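Local coordinates for PA3566 protein (Pseudomonas aeruginosa, PDB 1X7V), which is of unknown function but belongs to the antibiotic biosynthesis monooxygenase family of dimeric alpha-beta barrel proteins, so it may have oxidoreductase activity, at residues P6-A11 with I58-D63; A11-A16 with A85-V90. All blocks are in the same frame, centred on the assembly; numbering follows the deposited sequence.

Contact 1 of 2, residues P6-A11 with I58-D63; sequences PLTLIA and IEQWRD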
loop_
_atom_site.group_PDB
_atom_site.type_symbol
_atom_site.label_atom_id
_atom_site.label_comp_id
_atom_site.label_asym_id
_atom_site.label_seq_id
_atom_site.Cartn_x
_atom_site.Cartn_y
_atom_site.Cartn_z
ATOM N N PRO A 6 13.464 8.130 7.478
ATOM C CA PRO A 6 12.416 7.122 7.297
ATOM C C PRO A 6 12.608 6.235 6.045
ATOM O O PRO A 6 13.181 6.669 5.030
ATOM C CB PRO A 6 11.154 7.964 7.088
ATOM C CG PRO A 6 11.462 9.257 7.555
ATOM C CD PRO A 6 12.918 9.484 7.395
ATOM N N LEU A 7 12.092 5.018 6.134
ATOM C CA LEU A 7 11.961 4.121 4.999
ATOM C C LEU A 7 10.766 4.541 4.139
ATOM O O LEU A 7 9.633 4.581 4.638
ATOM C CB LEU A 7 11.652 2.709 5.478
ATOM C CG LEU A 7 11.395 1.633 4.405
ATOM C CD1 LEU A 7 12.558 1.467 3.448
ATOM C CD2 LEU A 7 11.151 0.314 5.187
ATOM N N THR A 8 11.003 4.865 2.886
ATOM C CA THR A 8 9.904 5.111 1.957
ATOM C C THR A 8 9.625 3.796 1.216
ATOM O O THR A 8 10.559 3.047 0.864
ATOM C CB THR A 8 10.232 6.288 0.977
ATOM O OG1 THR A 8 10.371 7.529 1.709
ATOM C CG2 THR A 8 9.127 6.447 -0.117
ATOM N N LEU A 9 8.348 3.485 1.033
ATOM C CA LEU A 9 7.918 2.310 0.265
ATOM C C LEU A 9 6.970 2.822 -0.777
ATOM O O LEU A 9 6.128 3.638 -0.473
ATOM C CB LEU A 9 7.223 1.292 1.178
ATOM C CG LEU A 9 7.863 -0.020 1.507
ATOM C CD1 LEU A 9 8.987 0.212 2.490
ATOM C CD2 LEU A 9 6.877 -1.031 2.121
ATOM N N ILE A 10 7.116 2.362 -2.018
ATOM C CA ILE A 10 6.133 2.631 -3.052
ATOM C C ILE A 10 5.670 1.256 -3.535
ATOM O O ILE A 10 6.483 0.443 -3.982
ATOM C CB ILE A 10 6.716 3.442 -4.234
ATOM C CG1 ILE A 10 7.301 4.781 -3.774
ATOM C CG2 ILE A 10 5.648 3.634 -5.335
ATOM C CD1 ILE A 10 8.253 5.351 -4.819
ATOM N N ALA A 11 4.373 1.011 -3.399
ATOM C CA ALA A 11 3.767 -0.248 -3.809
ATOM C C ALA A 11 2.988 0.095 -5.066
ATOM O O ALA A 11 2.161 0.974 -5.009
ATOM C CB ALA A 11 2.836 -0.781 -2.725
ATOM N N ILE A 58 2.063 5.235 -1.554
ATOM C CA ILE A 58 3.313 5.882 -1.134
ATOM C C ILE A 58 3.256 5.906 0.375
ATOM O O ILE A 58 2.356 6.492 0.989
ATOM C CB ILE A 58 3.530 7.301 -1.719
ATOM C CG1 ILE A 58 3.463 7.290 -3.283
ATOM C CG2 ILE A 58 4.883 7.884 -1.221
ATOM C CD1 ILE A 58 3.528 8.643 -3.885
ATOM N N GLU A 59 4.251 5.277 0.988
ATOM C CA GLU A 59 4.281 5.057 2.427
ATOM C C GLU A 59 5.648 5.517 2.979
ATOM O O GLU A 59 6.655 5.355 2.295
ATOM C CB GLU A 59 4.107 3.574 2.747
ATOM C CG GLU A 59 2.933 2.872 2.086
ATOM C CD GLU A 59 2.880 1.404 2.371
ATOM O OE1 GLU A 59 3.510 0.949 3.364
ATOM O OE2 GLU A 59 2.174 0.679 1.609
ATOM N N GLN A 60 5.659 6.059 4.188
ATOM C CA GLN A 60 6.903 6.310 4.928
ATOM C C GLN A 60 6.739 5.701 6.321
ATOM O O GLN A 60 5.710 5.875 7.010
ATOM C CB GLN A 60 7.211 7.800 5.024
ATOM C CG GLN A 60 7.551 8.494 3.720
ATOM C CD GLN A 60 7.948 9.909 3.961
ATOM O OE1 GLN A 60 8.975 10.165 4.602
ATOM N NE2 GLN A 60 7.103 10.857 3.537
ATOM N N TRP A 61 7.780 5.031 6.777
ATOM C CA TRP A 61 7.725 4.339 8.049
ATOM C C TRP A 61 8.963 4.746 8.816
ATOM O O TRP A 61 10.030 4.865 8.234
ATOM C CB TRP A 61 7.709 2.823 7.802
ATOM C CG TRP A 61 6.438 2.332 7.217
ATOM C CD1 TRP A 61 6.202 2.004 5.919
ATOM C CD2 TRP A 61 5.223 2.144 7.916
ATOM N NE1 TRP A 61 4.868 1.642 5.759
ATOM C CE2 TRP A 61 4.247 1.731 6.976
ATOM C CE3 TRP A 61 4.844 2.304 9.256
ATOM C CZ2 TRP A 61 2.946 1.412 7.351
ATOM C CZ3 TRP A 61 3.514 2.034 9.609
ATOM C CH2 TRP A 61 2.605 1.586 8.667
ATOM N N ARG A 62 8.832 4.971 10.109
ATOM C CA ARG A 62 9.975 5.414 10.918
ATOM C C ARG A 62 11.149 4.428 10.814
ATOM O O ARG A 62 12.296 4.840 10.751
ATOM C CB ARG A 62 9.520 5.591 12.382
ATOM C CG ARG A 62 10.104 6.757 13.094
ATOM C CD ARG A 62 9.606 6.827 14.558
ATOM N NE ARG A 62 8.435 7.646 14.913
ATOM C CZ ARG A 62 8.390 8.985 14.869
ATOM N NH1 ARG A 62 9.404 9.681 14.348
ATOM N NH2 ARG A 62 7.321 9.652 15.330
ATOM N N ASP A 63 10.875 3.138 10.825
ATOM C CA ASP A 63 11.916 2.125 10.756
ATOM C C ASP A 63 11.302 0.820 10.306
ATOM O O ASP A 63 10.076 0.729 10.128
ATOM C CB ASP A 63 12.601 1.978 12.104
ATOM C CG ASP A 63 11.629 1.844 13.294
ATOM O OD1 ASP A 63 10.444 1.477 13.132
ATOM O OD2 ASP A 63 12.076 2.093 14.441
#

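Contact 2 of 2, residues A11-A16 with A85-V90; sequences ATITAA and ALLQNV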
loop_
_atom_site.group_PDB
_atom_site.type_symbol
_atom_site.label_atom_id
_atom_site.label_comp_id
_atom_site.label_asym_id
_atom_site.label_seq_id
_atom_site.Cartn_x
_atom_site.Cartn_y
_atom_site.Cartn_z
ATOM N N ALA A 11 4.373 1.011 -3.399
ATOM C CA ALA A 11 3.767 -0.248 -3.809
ATOM C C ALA A 11 2.988 0.095 -5.066
ATOM O O ALA A 11 2.161 0.974 -5.009
ATOM C CB ALA A 11 2.836 -0.781 -2.725
ATOM N N THR A 12 3.325 -0.523 -6.186
ATOM C CA THR A 12 2.593 -0.352 -7.442
ATOM C C THR A 12 1.759 -1.622 -7.615
ATOM O O THR A 12 2.291 -2.743 -7.734
ATOM C CB THR A 12 3.512 -0.129 -8.624
ATOM O OG1 THR A 12 4.383 0.994 -8.404
ATOM C CG2 THR A 12 2.696 0.166 -9.849
ATOM N N ILE A 13 0.438 -1.454 -7.527
ATOM C CA ILE A 13 -0.495 -2.550 -7.536
ATOM C C ILE A 13 -1.328 -2.464 -8.825
ATOM O O ILE A 13 -1.915 -1.425 -9.110
ATOM C CB ILE A 13 -1.363 -2.501 -6.302
ATOM C CG1 ILE A 13 -0.462 -2.417 -5.070
ATOM C CG2 ILE A 13 -2.224 -3.756 -6.236
ATOM C CD1 ILE A 13 -1.081 -2.848 -3.763
ATOM N N THR A 14 -1.370 -3.559 -9.575
ATOM C CA THR A 14 -2.080 -3.627 -10.877
ATOM C C THR A 14 -3.229 -4.600 -10.716
ATOM O O THR A 14 -3.005 -5.795 -10.400
ATOM C CB THR A 14 -1.182 -4.130 -12.023
ATOM O OG1 THR A 14 0.059 -3.390 -12.074
ATOM C CG2 THR A 14 -1.887 -3.960 -13.321
ATOM N N ALA A 15 -4.458 -4.112 -10.926
ATOM C CA ALA A 15 -5.637 -4.974 -10.869
ATOM C C ALA A 15 -5.734 -5.850 -12.120
ATOM O O ALA A 15 -5.341 -5.433 -13.215
ATOM C CB ALA A 15 -6.876 -4.138 -10.730
ATOM N N ALA A 16 -6.282 -7.044 -11.963
ATOM C CA ALA A 16 -6.603 -7.883 -13.065
ATOM C C ALA A 16 -7.577 -7.112 -13.968
ATOM O O ALA A 16 -8.419 -6.374 -13.446
ATOM C CB ALA A 16 -7.285 -9.153 -12.592
ATOM N N ALA A 85 -7.246 -13.006 -6.543
ATOM C CA ALA A 85 -7.776 -13.032 -7.914
ATOM C C ALA A 85 -8.015 -11.641 -8.506
ATOM O O ALA A 85 -8.121 -11.504 -9.729
ATOM C CB ALA A 85 -9.041 -13.868 -8.007
ATOM N N LEU A 86 -8.040 -10.617 -7.661
ATOM C CA LEU A 86 -8.183 -9.215 -8.106
ATOM C C LEU A 86 -6.868 -8.630 -8.632
ATOM O O LEU A 86 -6.876 -7.570 -9.228
ATOM C CB LEU A 86 -8.692 -8.306 -6.969
ATOM C CG LEU A 86 -10.064 -8.494 -6.314
ATOM C CD1 LEU A 86 -10.420 -7.249 -5.477
ATOM C CD2 LEU A 86 -11.148 -8.777 -7.323
ATOM N N LEU A 87 -5.746 -9.314 -8.410
ATOM C CA LEU A 87 -4.418 -8.768 -8.621
ATOM C C LEU A 87 -3.755 -9.409 -9.823
ATOM O O LEU A 87 -3.849 -10.617 -10.015
ATOM C CB LEU A 87 -3.509 -9.067 -7.407
ATOM C CG LEU A 87 -3.894 -8.501 -6.068
ATOM C CD1 LEU A 87 -3.058 -9.103 -4.951
ATOM C CD2 LEU A 87 -3.712 -6.989 -6.116
ATOM N N GLN A 88 -3.042 -8.607 -10.596
ATOM C CA GLN A 88 -2.214 -9.055 -11.667
ATOM C C GLN A 88 -0.728 -8.939 -11.240
ATOM O O GLN A 88 0.097 -9.736 -11.673
ATOM C CB GLN A 88 -2.432 -8.158 -12.893
ATOM C CG GLN A 88 -1.756 -8.651 -14.179
ATOM C CD GLN A 88 -1.893 -7.635 -15.356
ATOM O OE1 GLN A 88 -0.899 -7.016 -15.765
ATOM N NE2 GLN A 88 -3.112 -7.468 -15.888
ATOM N N ASN A 89 -0.393 -7.877 -10.514
ATOM C CA ASN A 89 1.031 -7.618 -10.152
ATOM C C ASN A 89 1.117 -6.731 -8.928
ATOM O O ASN A 89 0.289 -5.834 -8.738
ATOM C CB ASN A 89 1.798 -7.016 -11.318
ATOM C CG ASN A 89 3.327 -7.151 -11.153
ATOM O OD1 ASN A 89 3.932 -8.209 -11.441
ATOM N ND2 ASN A 89 3.927 -6.118 -10.623
ATOM N N VAL A 90 2.093 -6.990 -8.078
ATOM C CA VAL A 90 2.421 -6.090 -6.976
ATOM C C VAL A 90 3.944 -5.902 -7.015
ATOM O O VAL A 90 4.686 -6.868 -6.907
ATOM C CB VAL A 90 1.959 -6.647 -5.587
ATOM C CG1 VAL A 90 2.281 -5.680 -4.508
ATOM C CG2 VAL A 90 0.426 -6.907 -5.566
HETATM O O HOH W 1 2.286 -3.602 -10.453
#

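Contact 1 of 2, residues P6-A11 with I58-D63
The indole of Trp61, the residue paired with Leu7 across the strands, carries Glu59 OE1 at its ring edge, practically in the ring plane. That bond from Trp61 NE1 to Glu59 OE1 is 2.8 Å long and takes the anti lone pair of the carboxylate. Its N-H...O angle of 175° is nearly straight, which ties Glu59 OE1 to the indole edge and limits the turning of the ring. Glu59 CG lies beside the backbone N (chi1 -50°) and the chain runs on extended, carrying the carboxylate to the indole. Obliquely to the indole lies Leu7 O, and the ring of His70 meets the indole with the planes at about 35°. The same Glu59 OE1 has Leu9 CD2 4.1 Å away, the two side chains crossing at a slant.

The 7-11 part of strand 7-15 runs antiparallel to the 58-61 part of strand 54-61, as expected for neighbouring strands of the alpha-beta plait. Leu7 with Trp61 and Leu9 with Glu59 are hydrogen-bonded pairs; Leu9 N to Glu59 O measures 2.8 Å.

Thr8 and Gln60, a non-hydrogen-bonded pair, point to the face opposite Leu7, Leu9, Glu59 and Trp61 and lie side by side, Thr8 OG1 3.6 Å from Gln60 CG. Gln60 NE2 is bound by Gln42 OE1 of strand 40-47.

Contact 2 of 2, residues A11-A16 with A85-V90
Thr14 faces both Gln88 and Asn89 across a classic beta bulge, where the inner strand 7-15 meets the start of strand 87-96 in the antiparallel sheet. The evidence is the doubled grip on one carbonyl: Thr14 O accepts a 2.8 Å bond from Gln88 N and a longer, weak one of 3.3 Å from Asn89 N. Thr14 N completes the hydrogen-bonded pair by donating to Asn89 O at an N-H...O angle of 170°.

The side chains of Gln88 and Asn89 each run at a slant to that of Thr14 and meet different branches of it. With chi1 -51°, Thr14 OG1 sits beside the backbone N and CG2 anti to it; Thr14 CG2 comes within 4.0 Å of Gln88 OE1, whereas OG1 lies 4.1 Å from Asn89 CB.

On the other face the contact is apolar. Ile13 CG2 meets Leu87 CD2 at 3.6 Å, the two chains crossing rather than running alongside, and also touches Val90 CG2. Leu87 CB starts away from the 11-16 segment, but the end of the side chain comes back to it. Leu23 and Leu27 of helix 20-36 also pack on Ile13.

Beyond the bulge the register has shifted by one, so Ala15 pairs with Leu87. Ala16 N then bonds to Leu86 O at 2.8 Å, coming from above the carbonyl plane.

Back at the Thr14-Asn89 pair, one water bridges the two strands: it donates to Thr12 O, is hydrogen-bonded to Thr14 OG1, and accepts from Asn89 ND2 at 3.0 Å.

How the contacts relate
Both contacts use strand 7-15, contact 1 its first half and contact 2 its second, sharing only Ala11; their centres lie 19 Å apart on opposite sides of the chain's centre. In the four-stranded antiparallel sheet, ordered 40-47, 54-61, 7-15, 87-96, contact 1 joins the strand to the neighbour at 54-61 and contact 2 to the outermost strand 87-96. Along the chain the segments alternate, 6-11 and 11-16 coming first, then 58-63, then 85-90. The N-terminal strand is thus inserted between two strands that come much later in the sequence, and the two contacts fix it on both its edges, consistent with the alpha-beta plait of this family.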